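Local coordinates for Lin0012 protein (Listeria innocua, PDB 3K17) that probably phosphorylates phosphomevalonate with ATP, as a GHMP-family kinase of the mevalonate route to isopentenyl diphosphate, at residues 296-299 with 300-304; 193-197 with 198-202; 326-329 with 330-333. All coordinates share one frame; numbering follows the deposited sequence.

Overall arrangement
Contact 2 comes first along the chain, where helix 192-197 runs out into the loop before strand 204-208; contacts 1 and 3 follow, on helix 295-306 and at the start of helix 329-341. Contacts 1 and 3 have centres about 15 Å apart and nearest atoms about 5 Å apart, within the GHMP kinase C-terminal region. Their two helices are joined by the antiparallel hairpin of strands 310-313 and 321-326. Contact 2 lies across the chain's centre, its centre about 42 Å from that of contact 1 and 44 Å from that of contact 3. Contact 1 thus lies within a helix, contact 2 at a helix C-terminal end and contact 3 at a helix N-terminal end.

Contact 1: 296-299 with 300-304; sequences LLKE and LADSA
Lys298 and Asp302, one helical turn apart, form the salt bridge of this stretch. NZ of Lys298 meets OD2 of Asp302 at 2.7 Å, using the syn lone pair of that oxygen. The lysine leaves the helix with CG anti to its backbone N (chi1 178°), runs out almost straight and turns only at its last torsion, which brings NZ back to the carboxylate. The other oxygen, OD1, pairs with Arg278 of helix 267-288, so the aspartate is gripped by two positive charges. This should offset the nearness of a like charge, since OE2 of Glu299 lies 4.4 Å from OD2 of Asp302.

The hydroxyl of Ser303 folds back over its own helix. Its OG stands between the backbone N and the carbonyl carbon, which turns it back to the preceding turn, 2.7 Å from both O of Glu299 and O of Leu300. Trp339 of helix 329-341 donates its NE1 to O of Leu300, tying this turn to the next helix.

Apolar contact is slight here: CD2 of Leu297 and CD1 of Leu300 stand 4.4 Å apart. The backbone supplies the regular ladder, including Asp302 N to Lys298 O at 2.8 Å and Ser303 N to Glu299 O at 3.0 Å. Buried Leu297, Leu300 and Ala301 set against polar Lys298, Glu299 and Asp302 mark an amphipathic alpha-helix, here helix 295-306 of the GHMP kinase C-terminal region.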
ATOM      1  N   LEU A 296     -19.985  -9.498 -39.071  1.00 29.19           N
ATOM      2  CA  LEU A 296     -19.617  -8.530 -40.092  1.00 29.22           C
ATOM      3  C   LEU A 296     -18.422  -9.031 -40.902  1.00 28.75           C
ATOM      4  O   LEU A 296     -18.352  -8.827 -42.114  1.00 29.06           O
ATOM      5  CB  LEU A 296     -19.305  -7.178 -39.449  1.00 30.14           C
ATOM      6  CG  LEU A 296     -19.299  -5.967 -40.383  1.00 30.81           C
ATOM      7  CD1 LEU A 296     -20.535  -5.974 -41.277  1.00 29.24           C
ATOM      8  CD2 LEU A 296     -19.248  -4.698 -39.541  1.00 31.00           C
ATOM      9  N   LEU A 297     -17.485  -9.697 -40.235  1.00 26.61           N
ATOM     10  CA  LEU A 297     -16.325 -10.226 -40.933  1.00 25.68           C
ATOM     11  C   LEU A 297     -16.766 -11.371 -41.839  1.00 26.84           C
ATOM     12  O   LEU A 297     -16.208 -11.569 -42.917  1.00 26.41           O
ATOM     13  CB  LEU A 297     -15.264 -10.694 -39.931  1.00 22.78           C
ATOM     14  CG  LEU A 297     -14.445  -9.540 -39.341  1.00 20.08           C
ATOM     15  CD1 LEU A 297     -13.598 -10.016 -38.167  1.00 16.57           C
ATOM     16  CD2 LEU A 297     -13.574  -8.952 -40.439  1.00 19.59           C
ATOM     17  N   LYS A 298     -17.780 -12.114 -41.409  1.00 26.59           N
ATOM     18  CA  LYS A 298     -18.295 -13.216 -42.212  1.00 28.17           C
ATOM     19  C   LYS A 298     -18.862 -12.654 -43.511  1.00 28.52           C
ATOM     20  O   LYS A 298     -18.555 -13.142 -44.601  1.00 28.80           O
ATOM     21  CB  LYS A 298     -19.401 -13.966 -41.462  1.00 29.82           C
ATOM     22  CG  LYS A 298     -20.029 -15.102 -42.276  1.00 32.21           C
ATOM     23  CD  LYS A 298     -21.162 -15.775 -41.518  1.00 34.14           C
ATOM     24  CE  LYS A 298     -21.583 -17.078 -42.192  1.00 36.77           C
ATOM     25  NZ  LYS A 298     -22.023 -16.889 -43.604  1.00 36.58           N
ATOM     26  N   GLU A 299     -19.696 -11.624 -43.390  1.00 27.13           N
ATOM     27  CA  GLU A 299     -20.290 -10.996 -44.564  1.00 27.16           C
ATOM     28  C   GLU A 299     -19.205 -10.403 -45.446  1.00 25.76           C
ATOM     29  O   GLU A 299     -19.294 -10.441 -46.668  1.00 25.08           O
ATOM     30  CB  GLU A 299     -21.269  -9.895 -44.149  1.00 30.97           C
ATOM     31  CG  GLU A 299     -22.481 -10.404 -43.403  1.00 36.09           C
ATOM     32  CD  GLU A 299     -23.186 -11.510 -44.161  1.00 40.73           C
ATOM     33  OE1 GLU A 299     -23.518 -11.294 -45.348  1.00 43.74           O
ATOM     34  OE2 GLU A 299     -23.407 -12.592 -43.575  1.00 42.80           O
ATOM     35  N   LEU A 300     -18.174  -9.852 -44.820  1.00 25.33           N
ATOM     36  CA  LEU A 300     -17.081  -9.260 -45.569  1.00 24.33           C
ATOM     37  C   LEU A 300     -16.386 -10.317 -46.432  1.00 24.62           C
ATOM     38  O   LEU A 300     -16.195 -10.124 -47.634  1.00 25.94           O
ATOM     39  CB  LEU A 300     -16.093  -8.602 -44.599  1.00 23.66           C
ATOM     40  CG  LEU A 300     -14.849  -7.917 -45.169  1.00 24.55           C
ATOM     41  CD1 LEU A 300     -14.346  -6.871 -44.181  1.00 23.70           C
ATOM     42  CD2 LEU A 300     -13.773  -8.953 -45.458  1.00 19.96           C
ATOM     43  N   ALA A 301     -16.027 -11.442 -45.821  1.00 25.57           N
ATOM     44  CA  ALA A 301     -15.347 -12.513 -46.539  1.00 27.01           C
ATOM     45  C   ALA A 301     -16.268 -13.225 -47.528  1.00 27.37           C
ATOM     46  O   ALA A 301     -15.846 -13.573 -48.628  1.00 27.06           O
ATOM     47  CB  ALA A 301     -14.756 -13.519 -45.552  1.00 25.50           C
ATOM     48  N   ASP A 302     -17.518 -13.448 -47.141  1.00 28.29           N
ATOM     49  CA  ASP A 302     -18.450 -14.113 -48.046  1.00 30.78           C
ATOM     50  C   ASP A 302     -18.613 -13.329 -49.337  1.00 31.69           C
ATOM     51  O   ASP A 302     -18.560 -13.895 -50.429  1.00 32.72           O
ATOM     52  CB  ASP A 302     -19.815 -14.298 -47.390  1.00 31.82           C
ATOM     53  CG  ASP A 302     -19.814 -15.412 -46.373  1.00 33.07           C
ATOM     54  OD1 ASP A 302     -18.908 -16.269 -46.444  1.00 33.94           O
ATOM     55  OD2 ASP A 302     -20.720 -15.443 -45.514  1.00 35.92           O
ATOM     56  N   SER A 303     -18.806 -12.021 -49.214  1.00 32.31           N
ATOM     57  CA  SER A 303     -18.971 -11.185 -50.392  1.00 32.23           C
ATOM     58  C   SER A 303     -17.711 -11.218 -51.256  1.00 32.40           C
ATOM     59  O   SER A 303     -17.788 -11.164 -52.485  1.00 30.42           O
ATOM     60  CB  SER A 303     -19.312  -9.752 -49.975  1.00 33.99           C
ATOM     61  OG  SER A 303     -18.441  -9.296 -48.955  1.00 41.87           O
ATOM     62  N   ALA A 304     -16.549 -11.313 -50.614  1.00 31.92           N
ATOM     63  CA  ALA A 304     -15.290 -11.371 -51.348  1.00 30.71           C
ATOM     64  C   ALA A 304     -15.262 -12.665 -52.156  1.00 31.95           C
ATOM     65  O   ALA A 304     -14.821 -12.690 -53.302  1.00 31.48           O
ATOM     66  CB  ALA A 304     -14.114 -11.334 -50.381  1.00 31.17           C
TER

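Contact 2: 193-197 with 198-202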
ATOM      1  N   GLU A 193      23.832  -6.004 -26.095  1.00 27.06           N
ATOM      2  CA  GLU A 193      24.871  -6.031 -27.124  1.00 28.65           C
ATOM      3  C   GLU A 193      25.044  -7.438 -27.680  1.00 26.47           C
ATOM      4  O   GLU A 193      25.290  -7.616 -28.871  1.00 27.54           O
ATOM      5  CB  GLU A 193      26.207  -5.536 -26.562  1.00 32.35           C
ATOM      6  CG  GLU A 193      27.325  -5.507 -27.602  1.00 39.41           C
ATOM      7  CD  GLU A 193      28.640  -4.979 -27.046  1.00 43.89           C
ATOM      8  OE1 GLU A 193      29.056  -5.453 -25.968  1.00 43.36           O
ATOM      9  OE2 GLU A 193      29.256  -4.096 -27.692  1.00 45.08           O
ATOM     10  N   TRP A 194      24.907  -8.433 -26.812  1.00 24.69           N
ATOM     11  CA  TRP A 194      25.034  -9.825 -27.215  1.00 24.60           C
ATOM     12  C   TRP A 194      23.864 -10.207 -28.121  1.00 25.32           C
ATOM     13  O   TRP A 194      24.026 -10.954 -29.088  1.00 25.29           O
ATOM     14  CB  TRP A 194      25.044 -10.734 -25.982  1.00 25.53           C
ATOM     15  CG  TRP A 194      25.196 -12.187 -26.306  1.00 24.22           C
ATOM     16  CD1 TRP A 194      26.365 -12.882 -26.451  1.00 26.75           C
ATOM     17  CD2 TRP A 194      24.143 -13.110 -26.591  1.00 25.22           C
ATOM     18  NE1 TRP A 194      26.102 -14.187 -26.811  1.00 24.38           N
ATOM     19  CE2 TRP A 194      24.746 -14.352 -26.904  1.00 25.28           C
ATOM     20  CE3 TRP A 194      22.745 -13.011 -26.613  1.00 24.43           C
ATOM     21  CZ2 TRP A 194      23.997 -15.483 -27.236  1.00 25.25           C
ATOM     22  CZ3 TRP A 194      21.999 -14.138 -26.945  1.00 24.16           C
ATOM     23  CH2 TRP A 194      22.629 -15.358 -27.251  1.00 24.38           C
ATOM     24  N   PHE A 195      22.681  -9.694 -27.798  1.00 22.73           N
ATOM     25  CA  PHE A 195      21.482  -9.981 -28.583  1.00 22.47           C
ATOM     26  C   PHE A 195      21.588  -9.423 -29.997  1.00 22.45           C
ATOM     27  O   PHE A 195      21.110 -10.039 -30.949  1.00 21.93           O
ATOM     28  CB  PHE A 195      20.242  -9.379 -27.902  1.00 21.87           C
ATOM     29  CG  PHE A 195      19.562 -10.305 -26.931  1.00 21.28           C
ATOM     30  CD1 PHE A 195      18.938 -11.466 -27.383  1.00 20.22           C
ATOM     31  CD2 PHE A 195      19.501  -9.995 -25.574  1.00 21.45           C
ATOM     32  CE1 PHE A 195      18.256 -12.305 -26.502  1.00 20.78           C
ATOM     33  CE2 PHE A 195      18.820 -10.827 -24.675  1.00 22.14           C
ATOM     34  CZ  PHE A 195      18.193 -11.984 -25.137  1.00 21.97           C
HETATM   35  N   MSE A 196      22.212  -8.253 -30.124  1.00 24.63           N
HETATM   36  CA  MSE A 196      22.365  -7.589 -31.415  1.00 26.98           C
HETATM   37  C   MSE A 196      23.334  -8.302 -32.346  1.00 28.70           C
HETATM   38  O   MSE A 196      23.150  -8.305 -33.561  1.00 29.81           O
HETATM   39  CB  MSE A 196      22.844  -6.145 -31.221  1.00 27.72           C
HETATM   40  CG  MSE A 196      21.849  -5.226 -30.524  1.00 33.32           C
HETATM   41 SE   MSE A 196      20.126  -5.145 -31.426  1.00 44.32          SE
HETATM   42  CE  MSE A 196      19.178  -6.420 -30.323  1.00 36.10           C
ATOM     43  N   LYS A 197      24.371  -8.896 -31.773  1.00 31.00           N
ATOM     44  CA  LYS A 197      25.379  -9.591 -32.563  1.00 32.48           C
ATOM     45  C   LYS A 197      25.072 -11.061 -32.786  1.00 31.78           C
ATOM     46  O   LYS A 197      25.583 -11.671 -33.721  1.00 33.57           O
ATOM     47  CB  LYS A 197      26.748  -9.452 -31.896  1.00 33.84           C
ATOM     48  CG  LYS A 197      27.253  -8.022 -31.876  1.00 39.37           C
ATOM     49  CD  LYS A 197      28.648  -7.913 -31.290  1.00 40.28           C
ATOM     50  CE  LYS A 197      29.144  -6.475 -31.378  1.00 42.97           C
ATOM     51  NZ  LYS A 197      30.520  -6.317 -30.839  1.00 43.54           N
ATOM     52  N   GLU A 198      24.235 -11.634 -31.933  1.00 29.95           N
ATOM     53  CA  GLU A 198      23.902 -13.041 -32.063  1.00 30.28           C
ATOM     54  C   GLU A 198      22.737 -13.293 -33.024  1.00 31.20           C
ATOM     55  O   GLU A 198      21.683 -12.658 -32.929  1.00 31.07           O
ATOM     56  CB  GLU A 198      23.557 -13.619 -30.688  1.00 31.04           C
ATOM     57  CG  GLU A 198      23.487 -15.138 -30.630  1.00 32.66           C
ATOM     58  CD  GLU A 198      24.861 -15.790 -30.671  1.00 35.17           C
ATOM     59  OE1 GLU A 198      25.871 -15.054 -30.688  1.00 34.10           O
ATOM     60  OE2 GLU A 198      24.926 -17.040 -30.679  1.00 37.02           O
ATOM     61  N   PRO A 199      22.923 -14.207 -33.987  1.00 30.50           N
ATOM     62  CA  PRO A 199      21.805 -14.464 -34.900  1.00 29.78           C
ATOM     63  C   PRO A 199      20.687 -15.150 -34.105  1.00 28.07           C
ATOM     64  O   PRO A 199      20.946 -16.054 -33.310  1.00 27.29           O
ATOM     65  CB  PRO A 199      22.426 -15.373 -35.968  1.00 29.80           C
ATOM     66  CG  PRO A 199      23.556 -16.056 -35.237  1.00 32.05           C
ATOM     67  CD  PRO A 199      24.135 -14.935 -34.406  1.00 30.01           C
ATOM     68  N   TRP A 200      19.454 -14.705 -34.298  1.00 25.95           N
ATOM     69  CA  TRP A 200      18.330 -15.292 -33.576  1.00 24.68           C
ATOM     70  C   TRP A 200      17.801 -16.530 -34.283  1.00 23.32           C
ATOM     71  O   TRP A 200      17.380 -16.460 -35.432  1.00 23.21           O
ATOM     72  CB  TRP A 200      17.203 -14.265 -33.443  1.00 22.68           C
ATOM     73  CG  TRP A 200      17.515 -13.128 -32.516  1.00 23.33           C
ATOM     74  CD1 TRP A 200      18.731 -12.814 -31.968  1.00 21.87           C
ATOM     75  CD2 TRP A 200      16.595 -12.142 -32.043  1.00 20.19           C
ATOM     76  NE1 TRP A 200      18.621 -11.689 -31.183  1.00 21.08           N
ATOM     77  CE2 TRP A 200      17.319 -11.257 -31.212  1.00 19.97           C
ATOM     78  CE3 TRP A 200      15.223 -11.918 -32.241  1.00 21.25           C
ATOM     79  CZ2 TRP A 200      16.720 -10.162 -30.578  1.00 20.78           C
ATOM     80  CZ3 TRP A 200      14.625 -10.825 -31.612  1.00 20.01           C
ATOM     81  CH2 TRP A 200      15.375  -9.964 -30.791  1.00 20.21           C
ATOM     82  N   PRO A 201      17.795 -17.682 -33.599  1.00 24.39           N
ATOM     83  CA  PRO A 201      17.286 -18.878 -34.272  1.00 24.34           C
ATOM     84  C   PRO A 201      15.862 -18.771 -34.806  1.00 24.97           C
ATOM     85  O   PRO A 201      14.990 -18.153 -34.183  1.00 24.05           O
ATOM     86  CB  PRO A 201      17.437 -19.978 -33.210  1.00 24.53           C
ATOM     87  CG  PRO A 201      17.609 -19.230 -31.912  1.00 25.54           C
ATOM     88  CD  PRO A 201      18.385 -18.020 -32.293  1.00 24.04           C
HETATM   89  N   MSE A 202      15.663 -19.369 -35.981  1.00 24.17           N
HETATM   90  CA  MSE A 202      14.378 -19.424 -36.673  1.00 26.18           C
HETATM   91  C   MSE A 202      13.878 -18.146 -37.321  1.00 25.94           C
HETATM   92  O   MSE A 202      12.994 -18.187 -38.178  1.00 26.13           O
HETATM   93  CB  MSE A 202      13.310 -19.945 -35.726  1.00 31.39           C
HETATM   94  CG  MSE A 202      13.534 -21.374 -35.320  1.00 37.42           C
HETATM   95 SE   MSE A 202      12.295 -21.914 -33.975  1.00 47.90          SE
HETATM   96  CE  MSE A 202      13.503 -22.948 -32.874  1.00 44.85           C
TER
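Trp194 and Glu198 meet because both send CG anti to the backbone N, chi1 being -167° in the glutamate. This sets CG of Glu198 over one face of the indole, 3.8 Å from the centroid of the Trp194 six-membered ring, in a CH-pi contact. The closest approach of the two side chains is CG of Glu198 to CZ2 of Trp194, at 3.4 Å. A bend at chi2 then lays the carboxylate nearly parallel to the indole, its plane turned only 15° from it.

Trp200 takes another course: its CG is anti to the carbonyl carbon, and the indole reaches back to the last turn of the helix. There NE1 donates to O of Phe195 at 3.0 Å, a bent bond whose acceptor is tilted 25° out of the indole plane. The same NE1 lies 3.8 Å from CD1 of Phe195, at the edge of the phenyl ring. CE of Met196 (a selenomethionine) touches CZ2 of Trp200 more loosely, at 4.5 Å.

The last helical bond, Glu198 N to Trp194 O, measures 2.9 Å; Glu198 then leaves helical backbone angles and Pro199 continues the extended path. Both indoles meet Trp182 of helix 180-187. On the side of helix 141-156, Lys146 makes a cation-pi contact with Trp200 and binds O of Glu198, so the end of helix 192-197 is held between two helices before the chain enters strand 204-208.

Contact 3: 326-329 with 330-333; sequences SKTK and ELAE
Thr328 and Leu331 come together obliquely at the head of the helix, the threonine hydroxyl lying against both the backbone and the side chain of the leucine. OG1 of Thr328 stands between its own backbone N and carbonyl carbon (chi1 65°), which aims it at the first turn. There it accepts from N of Leu331 at 3.0 Å, with an N-H...O angle of 155°. CG of Leu331 comes to 3.2 Å from the same OG1, so the isobutyl group flanks the capping oxygen. One of its branches goes further: CD1 of Leu331 presses on CB of Lys327 at 3.5 Å, tighter than usual for two carbons.

Glu330 bends at chi2 and brings OE1 back alongside the threonine, 3.7 Å from CB of Thr328. Ser326 approaches from the end of its strand, placing its CB 4.0 Å from CB of Ala332, whose methyl side also touches Thr214 and Ser216 of strand 214-219. The main chain follows with Ala332 N to Thr328 O at 2.9 Å and Glu333 N to Lys329 O at 2.8 Å.

Thr328 is thus the N-cap of helix 329-341, just after strand 321-326, its side chain capping the amide of Leu331. Glu333 belongs to the following turn, but the carboxylate of Glu330 falls in the first, where the positive end of the helix dipole would be expected to favour its negative charge.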
ATOM      1  N   SER A 326      -9.346  -9.659 -55.231  1.00 25.89           N
ATOM      2  CA  SER A 326     -10.355  -9.759 -56.290  1.00 29.07           C
ATOM      3  C   SER A 326      -9.738  -9.907 -57.685  1.00 30.16           C
ATOM      4  O   SER A 326      -8.650  -9.393 -57.953  1.00 30.37           O
ATOM      5  CB  SER A 326     -11.278  -8.529 -56.272  1.00 29.27           C
ATOM      6  OG  SER A 326     -12.097  -8.515 -55.112  1.00 29.44           O
ATOM      7  N   LYS A 327     -10.450 -10.598 -58.572  1.00 32.95           N
ATOM      8  CA  LYS A 327      -9.981 -10.832 -59.940  1.00 33.81           C
ATOM      9  C   LYS A 327      -9.658  -9.580 -60.742  1.00 33.53           C
ATOM     10  O   LYS A 327      -8.688  -9.561 -61.501  1.00 32.55           O
ATOM     11  CB  LYS A 327     -11.003 -11.649 -60.725  1.00 35.44           C
ATOM     12  CG  LYS A 327     -10.806 -13.146 -60.654  1.00 38.08           C
ATOM     13  CD  LYS A 327     -11.260 -13.725 -59.337  1.00 40.76           C
ATOM     14  CE  LYS A 327     -11.136 -15.240 -59.377  1.00 41.26           C
ATOM     15  NZ  LYS A 327     -11.888 -15.799 -60.530  1.00 40.95           N
ATOM     16  N   THR A 328     -10.473  -8.541 -60.593  1.00 32.28           N
ATOM     17  CA  THR A 328     -10.255  -7.306 -61.337  1.00 32.72           C
ATOM     18  C   THR A 328     -10.588  -6.101 -60.482  1.00 32.17           C
ATOM     19  O   THR A 328     -11.200  -6.238 -59.423  1.00 33.66           O
ATOM     20  CB  THR A 328     -11.150  -7.240 -62.595  1.00 33.58           C
ATOM     21  OG1 THR A 328     -12.527  -7.178 -62.195  1.00 33.74           O
ATOM     22  CG2 THR A 328     -10.944  -8.470 -63.470  1.00 34.25           C
ATOM     23  N   LYS A 329     -10.191  -4.923 -60.949  1.00 30.66           N
ATOM     24  CA  LYS A 329     -10.480  -3.690 -60.238  1.00 33.01           C
ATOM     25  C   LYS A 329     -11.996  -3.542 -60.169  1.00 33.06           C
ATOM     26  O   LYS A 329     -12.557  -3.203 -59.125  1.00 30.35           O
ATOM     27  CB  LYS A 329      -9.902  -2.481 -60.981  1.00 36.17           C
ATOM     28  CG  LYS A 329      -8.394  -2.439 -61.109  1.00 41.18           C
ATOM     29  CD  LYS A 329      -7.973  -1.175 -61.865  1.00 45.76           C
ATOM     30  CE  LYS A 329      -6.482  -1.161 -62.194  1.00 47.34           C
ATOM     31  NZ  LYS A 329      -5.621  -1.111 -60.981  1.00 51.15           N
ATOM     32  N   GLU A 330     -12.651  -3.801 -61.298  1.00 33.25           N
ATOM     33  CA  GLU A 330     -14.102  -3.691 -61.389  1.00 35.06           C
ATOM     34  C   GLU A 330     -14.795  -4.571 -60.361  1.00 33.59           C
ATOM     35  O   GLU A 330     -15.768  -4.155 -59.738  1.00 33.18           O
ATOM     36  CB  GLU A 330     -14.586  -4.070 -62.796  1.00 37.63           C
ATOM     37  CG  GLU A 330     -14.183  -3.092 -63.902  1.00 42.61           C
ATOM     38  CD  GLU A 330     -12.674  -2.909 -64.028  1.00 46.59           C
ATOM     39  OE1 GLU A 330     -11.934  -3.918 -63.932  1.00 46.05           O
ATOM     40  OE2 GLU A 330     -12.232  -1.756 -64.238  1.00 46.73           O
ATOM     41  N   LEU A 331     -14.299  -5.791 -60.190  1.00 32.20           N
ATOM     42  CA  LEU A 331     -14.895  -6.706 -59.226  1.00 30.05           C
ATOM     43  C   LEU A 331     -14.594  -6.233 -57.809  1.00 28.80           C
ATOM     44  O   LEU A 331     -15.379  -6.462 -56.885  1.00 28.24           O
ATOM     45  CB  LEU A 331     -14.358  -8.122 -59.444  1.00 29.64           C
ATOM     46  CG  LEU A 331     -14.879  -8.785 -60.723  1.00 33.03           C
ATOM     47  CD1 LEU A 331     -14.084 -10.059 -61.032  1.00 31.05           C
ATOM     48  CD2 LEU A 331     -16.364  -9.095 -60.547  1.00 30.76           C
ATOM     49  N   ALA A 332     -13.456  -5.566 -57.652  1.00 26.65           N
ATOM     50  CA  ALA A 332     -13.048  -5.046 -56.355  1.00 27.57           C
ATOM     51  C   ALA A 332     -13.998  -3.919 -55.974  1.00 27.77           C
ATOM     52  O   ALA A 332     -14.424  -3.821 -54.825  1.00 29.38           O
ATOM     53  CB  ALA A 332     -11.608  -4.531 -56.425  1.00 26.23           C
ATOM     54  N   GLU A 333     -14.338  -3.078 -56.946  1.00 28.29           N
ATOM     55  CA  GLU A 333     -15.246  -1.960 -56.706  1.00 31.29           C
ATOM     56  C   GLU A 333     -16.639  -2.467 -56.342  1.00 30.89           C
ATOM     57  O   GLU A 333     -17.303  -1.905 -55.469  1.00 29.20           O
ATOM     58  CB  GLU A 333     -15.312  -1.057 -57.940  1.00 34.05           C
ATOM     59  CG  GLU A 333     -13.950  -0.493 -58.341  1.00 39.68           C
ATOM     60  CD  GLU A 333     -14.001   0.345 -59.608  1.00 42.76           C
ATOM     61  OE1 GLU A 333     -14.631  -0.101 -60.590  1.00 44.41           O
ATOM     62  OE2 GLU A 333     -13.400   1.442 -59.625  1.00 43.83           O
TER